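Local atomic coordinates of MMACHC-like protein (Caenorhabditis elegans, PDB entry 5UJC), a protein that binds cobalamin and probably strips its upper ligand, reducing cyanocobalamin with a flavin cofactor and NADPH and dealkylating alkylcobalamins with glutathione. Residues His22-Ile32 / Thr53-Met64. Numbering follows the deposited sequence. Where two conformers were deposited one is given.
Sequences HEGFESHMFKI and TMALLILSTPDM
The ring of F30 lies flat over A55: CB of the alanine sits 3.7 Å from the ring centroid, a CH-pi contact over the face. With chi1 at 66°, CG of F30 stands between its backbone N and carbonyl carbon, which swings the ring across onto the neighbouring strand; its CE1 comes within 3.9 Å of L57 CB, while C137 and V140 of helix 134-140 cover it further. Packing is tight here, and I32 CD1 closes on the same A55 methyl. On the face carrying F25, S27 and M29, CD2 of L56 tucks against M29 CB, and F25 CZ meets M64 CG at 3.7 Å, with the M64 sulfur oblique to the ring. Farther along the F30 face the packing turns polar. E26 runs beside L59, its OE1 3.6 Å from L59 CD1. That oxygen accepts H28 NE2 at 2.8 Å: OE1 lies in the imidazole plane, while NE2 arrives anti, 33° out of the carboxylate plane; H177 is its second donor. Trimming E26 to an alanine is likely to cost H28 and H177 their shared acceptor and open a gap along L59. The loose, solvent-exposed end is at H22, where water 1 bridges H22 O and D63 OD2, donating to each over 2.7 Å. Two residues on, packing is close again: G24 is buried, its CA against M64 N where any CB would clash, and its O takes T61 N. Paired backbone bonds at E26-L59, H28-L57 and F30-A55 make this an antiparallel pair, outermost strand 25-31 flanking 53-60 in the four-stranded sheet of the cobalamin-binding MMACHC fold, related to the flavin-dependent nitroreductases.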
# COMPACT_ATOMS: atom_id res chain seq x y z
N HIS A 22 15.10 0.17 -4.44
CA HIS A 22 15.35 -0.49 -5.70
C HIS A 22 14.44 -1.70 -5.92
O HIS A 22 14.00 -1.95 -7.08
CB HIS A 22 16.84 -0.93 -5.78
CG HIS A 22 17.12 -1.97 -6.83
ND1 HIS A 22 17.37 -1.65 -8.15
CD2 HIS A 22 17.24 -3.32 -6.75
CE1 HIS A 22 17.59 -2.75 -8.84
NE2 HIS A 22 17.51 -3.78 -8.01
N GLU A 23 14.14 -2.44 -4.84
CA GLU A 23 13.27 -3.64 -4.89
C GLU A 23 11.80 -3.28 -4.73
O GLU A 23 10.94 -4.17 -4.67
CB GLU A 23 13.65 -4.64 -3.76
CG GLU A 23 15.02 -5.35 -3.89
CD GLU A 23 15.15 -6.30 -5.11
OE1 GLU A 23 14.54 -7.39 -5.11
OE2 GLU A 23 15.94 -5.99 -6.03
N GLY A 24 11.50 -2.00 -4.63
CA GLY A 24 10.15 -1.54 -4.73
C GLY A 24 9.42 -1.23 -3.45
O GLY A 24 8.20 -1.25 -3.45
N PHE A 25 10.15 -0.77 -2.42
CA PHE A 25 9.50 -0.30 -1.18
C PHE A 25 9.90 1.11 -0.83
O PHE A 25 11.03 1.52 -1.10
CB PHE A 25 9.88 -1.22 -0.02
CG PHE A 25 9.43 -2.65 -0.20
CD1 PHE A 25 8.13 -3.01 0.12
CD2 PHE A 25 10.29 -3.63 -0.70
CE1 PHE A 25 7.70 -4.32 -0.04
CE2 PHE A 25 9.87 -4.92 -0.87
CZ PHE A 25 8.57 -5.28 -0.54
N GLU A 26 8.99 1.82 -0.15
CA GLU A 26 9.28 3.12 0.46
C GLU A 26 8.75 3.10 1.87
O GLU A 26 7.72 2.48 2.12
CB GLU A 26 8.50 4.25 -0.24
CG GLU A 26 8.89 4.61 -1.61
CD GLU A 26 8.16 5.89 -2.10
OE1 GLU A 26 7.16 6.41 -1.43
OE2 GLU A 26 8.57 6.40 -3.13
N SER A 27 9.36 3.87 2.77
CA SER A 27 8.81 4.07 4.10
C SER A 27 8.68 5.54 4.43
O SER A 27 9.48 6.37 3.97
CB SER A 27 9.61 3.33 5.18
OG SER A 27 10.81 3.97 5.48
N HIS A 28 7.65 5.84 5.24
CA HIS A 28 7.33 7.20 5.63
C HIS A 28 6.96 7.23 7.12
O HIS A 28 6.11 6.47 7.57
CB HIS A 28 6.14 7.71 4.81
CG HIS A 28 6.38 7.69 3.34
ND1 HIS A 28 6.74 8.79 2.64
CD2 HIS A 28 6.31 6.67 2.45
CE1 HIS A 28 6.88 8.47 1.36
NE2 HIS A 28 6.66 7.18 1.23
N MET A 29 7.61 8.11 7.88
CA MET A 29 7.40 8.19 9.31
C MET A 29 6.21 9.08 9.63
O MET A 29 5.98 10.11 8.97
CB MET A 29 8.66 8.71 9.99
CG MET A 29 8.65 8.56 11.50
SD MET A 29 10.22 8.80 12.31
CE MET A 29 10.46 10.51 12.11
N PHE A 30 5.45 8.71 10.67
CA PHE A 30 4.41 9.58 11.18
C PHE A 30 4.12 9.30 12.63
O PHE A 30 4.62 8.33 13.19
CB PHE A 30 3.13 9.47 10.34
CG PHE A 30 2.44 8.11 10.41
CD1 PHE A 30 2.91 7.02 9.68
CD2 PHE A 30 1.29 7.95 11.17
CE1 PHE A 30 2.26 5.80 9.74
CE2 PHE A 30 0.63 6.74 11.21
CZ PHE A 30 1.10 5.67 10.48
N LYS A 31 3.38 10.21 13.26
CA LYS A 31 3.01 10.06 14.66
C LYS A 31 1.61 9.46 14.74
O LYS A 31 0.72 9.87 14.02
CB LYS A 31 3.03 11.43 15.37
CG LYS A 31 4.39 12.10 15.38
CD LYS A 31 4.34 13.46 16.06
CE LYS A 31 3.55 14.49 15.25
NZ LYS A 31 3.99 15.87 15.57
N ILE A 32 1.39 8.56 15.69
CA ILE A 32 0.07 7.98 15.84
C ILE A 32 -0.98 9.08 16.09
O ILE A 32 -2.10 8.98 15.58
CB ILE A 32 0.04 6.93 16.98
CG1 ILE A 32 0.85 5.68 16.60
CG2 ILE A 32 -1.40 6.55 17.34
CD1 ILE A 32 0.32 4.92 15.40
N THR A 53 3.75 8.53 19.63
CA THR A 53 4.28 7.22 19.27
C THR A 53 4.69 7.20 17.79
O THR A 53 3.92 7.61 16.91
CB THR A 53 3.22 6.13 19.52
OG1 THR A 53 2.84 6.14 20.89
CG2 THR A 53 3.74 4.74 19.17
N MET A 54 5.90 6.71 17.54
CA MET A 54 6.42 6.57 16.18
C MET A 54 5.75 5.44 15.41
O MET A 54 5.57 4.33 15.94
CB MET A 54 7.92 6.28 16.25
CG MET A 54 8.58 6.05 14.91
SD MET A 54 10.26 5.42 15.08
CE MET A 54 10.65 4.95 13.40
N ALA A 55 5.39 5.73 14.16
CA ALA A 55 4.95 4.72 13.21
C ALA A 55 5.69 4.91 11.88
O ALA A 55 6.09 6.03 11.53
CB ALA A 55 3.46 4.81 12.99
N LEU A 56 5.81 3.80 11.14
CA LEU A 56 6.34 3.80 9.77
C LEU A 56 5.33 3.17 8.84
O LEU A 56 4.92 2.03 9.03
CB LEU A 56 7.66 3.03 9.66
CG LEU A 56 8.87 3.68 10.30
CD1 LEU A 56 10.04 2.69 10.24
CD2 LEU A 56 9.25 4.96 9.56
N LEU A 57 4.97 3.92 7.81
CA LEU A 57 4.15 3.42 6.72
C LEU A 57 5.07 2.87 5.63
O LEU A 57 5.89 3.60 5.11
CB LEU A 57 3.30 4.56 6.17
CG LEU A 57 2.48 4.27 4.92
CD1 LEU A 57 1.43 3.21 5.19
CD2 LEU A 57 1.85 5.55 4.38
N ILE A 58 4.81 1.63 5.22
CA ILE A 58 5.56 0.97 4.15
C ILE A 58 4.63 0.82 2.95
O ILE A 58 3.50 0.30 3.08
CB ILE A 58 6.06 -0.43 4.58
CG1 ILE A 58 7.00 -0.31 5.82
CG2 ILE A 58 6.74 -1.10 3.42
CD1 ILE A 58 7.36 -1.63 6.49
N LEU A 59 5.06 1.34 1.81
CA LEU A 59 4.31 1.17 0.57
C LEU A 59 5.16 0.51 -0.48
O LEU A 59 6.41 0.49 -0.37
CB LEU A 59 3.72 2.47 0.10
CG LEU A 59 4.58 3.63 -0.24
CD1 LEU A 59 5.13 3.46 -1.65
CD2 LEU A 59 3.80 4.95 -0.16
N SER A 60 4.50 -0.12 -1.43
CA SER A 60 5.18 -0.72 -2.58
C SER A 60 5.03 0.13 -3.82
O SER A 60 3.98 0.72 -4.05
CB SER A 60 4.65 -2.13 -2.83
OG SER A 60 3.25 -2.15 -3.00
N THR A 61 6.06 0.11 -4.64
CA THR A 61 6.08 0.84 -5.89
C THR A 61 6.12 -0.21 -7.03
O THR A 61 6.08 -1.41 -6.73
CB THR A 61 7.27 1.80 -5.91
OG1 THR A 61 8.48 1.05 -6.08
CG2 THR A 61 7.34 2.58 -4.59
N PRO A 62 6.17 0.22 -8.30
CA PRO A 62 6.04 -0.78 -9.37
C PRO A 62 7.04 -1.94 -9.30
O PRO A 62 6.68 -3.09 -9.63
CB PRO A 62 6.25 0.05 -10.63
CG PRO A 62 5.69 1.39 -10.26
CD PRO A 62 6.14 1.58 -8.84
N ASP A 63 8.27 -1.66 -8.86
CA ASP A 63 9.29 -2.70 -8.83
C ASP A 63 9.09 -3.80 -7.75
O ASP A 63 9.72 -4.83 -7.83
CB ASP A 63 10.69 -2.11 -8.72
CG ASP A 63 11.18 -1.50 -10.03
OD1 ASP A 63 10.59 -1.77 -11.09
OD2 ASP A 63 12.19 -0.81 -10.01
N MET A 64 8.18 -3.58 -6.78
CA MET A 64 7.90 -4.65 -5.83
C MET A 64 7.47 -5.90 -6.57
O MET A 64 8.04 -6.98 -6.39
CB MET A 64 6.84 -4.25 -4.80
CG MET A 64 6.66 -5.29 -3.70
SD MET A 64 4.94 -5.55 -3.16
CE MET A 64 4.19 -6.25 -4.66
O HOH W 1 14.58 -2.00 -9.67
O HOH W 2 10.55 2.22 -4.47